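Local coordinates for protein putative translation initiation inhibitor (PDB 3GTZ) that is of unknown function but belongs to the RutC (YjgF-like) family and is putatively an inhibitor of translation initiation, at residues A65-S70 with R94-A99. Numbering follows the deposited sequence.
Sequences ATIFLS and RCTVQA
I67 and L69 each bond through both N and O to segment 94-99: I67 N donates to C95 O (2.8 Å) and I67 O accepts V97 N, while L69 N reaches V97 O and L69 O takes A99 N. The bond from C95 N to A65 O is weak. The Q98 side chain runs forward, its bend at chi2 (-88°) carrying NE2 to S70 O at 2.8 Å, above the carbonyl plane; a long amide suits this place where the strands end. These parallel neighbours are the two strands of a beta-alpha-beta unit whose helix, 75-85, covers the face bearing I67, L69, R94 and T96. There the branched I67 lies side by side with T96, and T96 CG2 meets L69 CD1 at 3.8 Å, methyls fitting a face packed on M78 and F75. R94 crosses I67 at a slant, NH1 3.9 Å from I67 CD1, while its NH2 hydrogen-bonds N79 OD1 and W82 makes a cation-pi contact. On the other face, V97 CG2 comes to 3.3 Å of F68 CD1 and A99 CB meets the same atom from further off, methyls suiting a broad apolar ring. V97 also packs on F68 of the second subunit, F68 on C95 of the third.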
ATOM      1  N   ALA A  65       5.224  -7.205  -1.410  1.00 44.59           N
ATOM      2  CA  ALA A  65       5.697  -6.895  -0.047  1.00 45.00           C
ATOM      3  C   ALA A  65       6.226  -5.469   0.021  1.00 45.39           C
ATOM      4  O   ALA A  65       6.969  -5.031  -0.834  1.00 46.51           O
ATOM      5  CB  ALA A  65       6.787  -7.878   0.404  1.00 44.06           C
ATOM      6  N   THR A  66       5.830  -4.741   1.041  1.00 46.41           N
ATOM      7  CA  THR A  66       6.317  -3.404   1.259  1.00 47.07           C
ATOM      8  C   THR A  66       6.933  -3.388   2.629  1.00 47.18           C
ATOM      9  O   THR A  66       6.290  -3.746   3.597  1.00 47.69           O
ATOM     10  CB  THR A  66       5.188  -2.406   1.173  1.00 47.62           C
ATOM     11  OG1 THR A  66       4.466  -2.652  -0.045  1.00 50.05           O
ATOM     12  CG2 THR A  66       5.709  -0.953   1.174  1.00 48.99           C
ATOM     13  N   ILE A  67       8.206  -3.021   2.685  1.00 47.79           N
ATOM     14  CA  ILE A  67       8.986  -2.990   3.909  1.00 48.04           C
ATOM     15  C   ILE A  67       9.186  -1.534   4.318  1.00 48.31           C
ATOM     16  O   ILE A  67       9.701  -0.742   3.548  1.00 47.85           O
ATOM     17  CB  ILE A  67      10.355  -3.652   3.674  1.00 47.69           C
ATOM     18  CG1 ILE A  67      10.163  -5.087   3.158  1.00 49.69           C
ATOM     19  CG2 ILE A  67      11.150  -3.696   4.926  1.00 47.36           C
ATOM     20  CD1 ILE A  67      11.480  -5.890   3.057  1.00 49.34           C
ATOM     21  N   PHE A  68       8.746  -1.182   5.519  1.00 49.15           N
ATOM     22  CA  PHE A  68       8.963   0.144   6.070  1.00 49.56           C
ATOM     23  C   PHE A  68      10.045   0.038   7.128  1.00 50.15           C
ATOM     24  O   PHE A  68       9.956  -0.769   8.024  1.00 49.67           O
ATOM     25  CB  PHE A  68       7.693   0.693   6.685  1.00 49.77           C
ATOM     26  CG  PHE A  68       6.590   0.945   5.698  1.00 49.50           C
ATOM     27  CD1 PHE A  68       6.580   2.083   4.942  1.00 50.30           C
ATOM     28  CD2 PHE A  68       5.552   0.031   5.538  1.00 52.18           C
ATOM     29  CE1 PHE A  68       5.553   2.334   4.020  1.00 51.95           C
ATOM     30  CE2 PHE A  68       4.511   0.266   4.624  1.00 52.74           C
ATOM     31  CZ  PHE A  68       4.513   1.421   3.861  1.00 51.47           C
ATOM     32  N   LEU A  69      11.095   0.837   6.987  1.00 51.69           N
ATOM     33  CA  LEU A  69      12.180   0.896   7.980  1.00 51.96           C
ATOM     34  C   LEU A  69      12.130   2.246   8.633  1.00 52.34           C
ATOM     35  O   LEU A  69      11.900   3.230   7.955  1.00 52.26           O
ATOM     36  CB  LEU A  69      13.531   0.743   7.287  1.00 51.42           C
ATOM     37  CG  LEU A  69      13.828  -0.610   6.646  1.00 52.01           C
ATOM     38  CD1 LEU A  69      14.883  -0.439   5.595  1.00 51.49           C
ATOM     39  CD2 LEU A  69      14.241  -1.678   7.674  1.00 50.50           C
ATOM     40  N   SER A  70      12.378   2.307   9.927  1.00 53.15           N
ATOM     41  CA  SER A  70      12.461   3.583  10.617  1.00 54.62           C
ATOM     42  C   SER A  70      13.753   4.382  10.318  1.00 56.04           C
ATOM     43  O   SER A  70      13.785   5.606  10.486  1.00 55.80           O
ATOM     44  CB  SER A  70      12.294   3.374  12.124  1.00 54.55           C
ATOM     45  OG  SER A  70      13.386   2.687  12.664  1.00 56.55           O
ATOM     46  N   ARG A  94       8.735  -6.292  -4.561  1.00 53.51           N
ATOM     47  CA  ARG A  94       9.246  -5.804  -3.300  1.00 55.88           C
ATOM     48  C   ARG A  94       9.495  -4.334  -3.408  1.00 56.91           C
ATOM     49  O   ARG A  94       9.848  -3.813  -4.460  1.00 57.67           O
ATOM     50  CB  ARG A  94      10.547  -6.514  -2.900  1.00 56.61           C
ATOM     51  CG  ARG A  94      11.240  -5.851  -1.706  1.00 59.49           C
ATOM     52  CD  ARG A  94      11.967  -6.814  -0.866  1.00 65.32           C
ATOM     53  NE  ARG A  94      13.355  -6.949  -1.249  1.00 66.45           N
ATOM     54  CZ  ARG A  94      14.360  -6.280  -0.700  1.00 69.16           C
ATOM     55  NH1 ARG A  94      14.146  -5.392   0.247  1.00 69.87           N
ATOM     56  NH2 ARG A  94      15.600  -6.487  -1.135  1.00 72.15           N
ATOM     57  N   CYS A  95       9.353  -3.677  -2.283  1.00 57.76           N
ATOM     58  CA  CYS A  95       9.412  -2.266  -2.249  1.00 58.50           C
ATOM     59  C   CYS A  95       9.785  -1.880  -0.803  1.00 57.42           C
ATOM     60  O   CYS A  95       9.103  -2.272   0.152  1.00 57.06           O
ATOM     61  CB  CYS A  95       8.025  -1.819  -2.686  1.00 59.45           C
ATOM     62  SG  CYS A  95       7.585  -0.280  -2.169  1.00 65.93           S
ATOM     63  N   THR A  96      10.909  -1.179  -0.658  1.00 55.73           N
ATOM     64  CA  THR A  96      11.411  -0.762   0.633  1.00 55.10           C
ATOM     65  C   THR A  96      11.508   0.751   0.719  1.00 53.92           C
ATOM     66  O   THR A  96      12.112   1.377  -0.145  1.00 53.69           O
ATOM     67  CB  THR A  96      12.804  -1.333   0.873  1.00 55.09           C
ATOM     68  OG1 THR A  96      12.805  -2.720   0.529  1.00 57.73           O
ATOM     69  CG2 THR A  96      13.182  -1.209   2.310  1.00 54.09           C
ATOM     70  N   VAL A  97      10.919   1.327   1.766  1.00 52.68           N
ATOM     71  CA  VAL A  97      11.001   2.755   2.031  1.00 51.69           C
ATOM     72  C   VAL A  97      11.188   3.026   3.506  1.00 51.10           C
ATOM     73  O   VAL A  97      10.821   2.207   4.332  1.00 50.97           O
ATOM     74  CB  VAL A  97       9.728   3.470   1.607  1.00 51.77           C
ATOM     75  CG1 VAL A  97       9.439   3.196   0.145  1.00 50.82           C
ATOM     76  CG2 VAL A  97       8.543   3.065   2.523  1.00 50.28           C
ATOM     77  N   GLN A  98      11.724   4.203   3.835  1.00 50.87           N
ATOM     78  CA  GLN A  98      11.966   4.594   5.228  1.00 50.37           C
ATOM     79  C   GLN A  98      10.891   5.544   5.664  1.00 50.21           C
ATOM     80  O   GLN A  98      10.598   6.468   4.980  1.00 50.06           O
ATOM     81  CB  GLN A  98      13.317   5.266   5.369  1.00 50.43           C
ATOM     82  CG  GLN A  98      13.668   5.648   6.787  1.00 50.10           C
ATOM     83  CD  GLN A  98      13.174   7.019   7.159  1.00 51.12           C
ATOM     84  OE1 GLN A  98      13.118   7.903   6.327  1.00 52.88           O
ATOM     85  NE2 GLN A  98      12.824   7.202   8.413  1.00 52.85           N
ATOM     86  N   ALA A  99      10.300   5.302   6.812  1.00 51.01           N
ATOM     87  CA  ALA A  99       9.183   6.097   7.282  1.00 51.34           C
ATOM     88  C   ALA A  99       9.105   6.023   8.800  1.00 51.76           C
ATOM     89  O   ALA A  99       9.795   5.221   9.430  1.00 51.77           O
ATOM     90  CB  ALA A  99       7.906   5.612   6.654  1.00 50.99           C
TER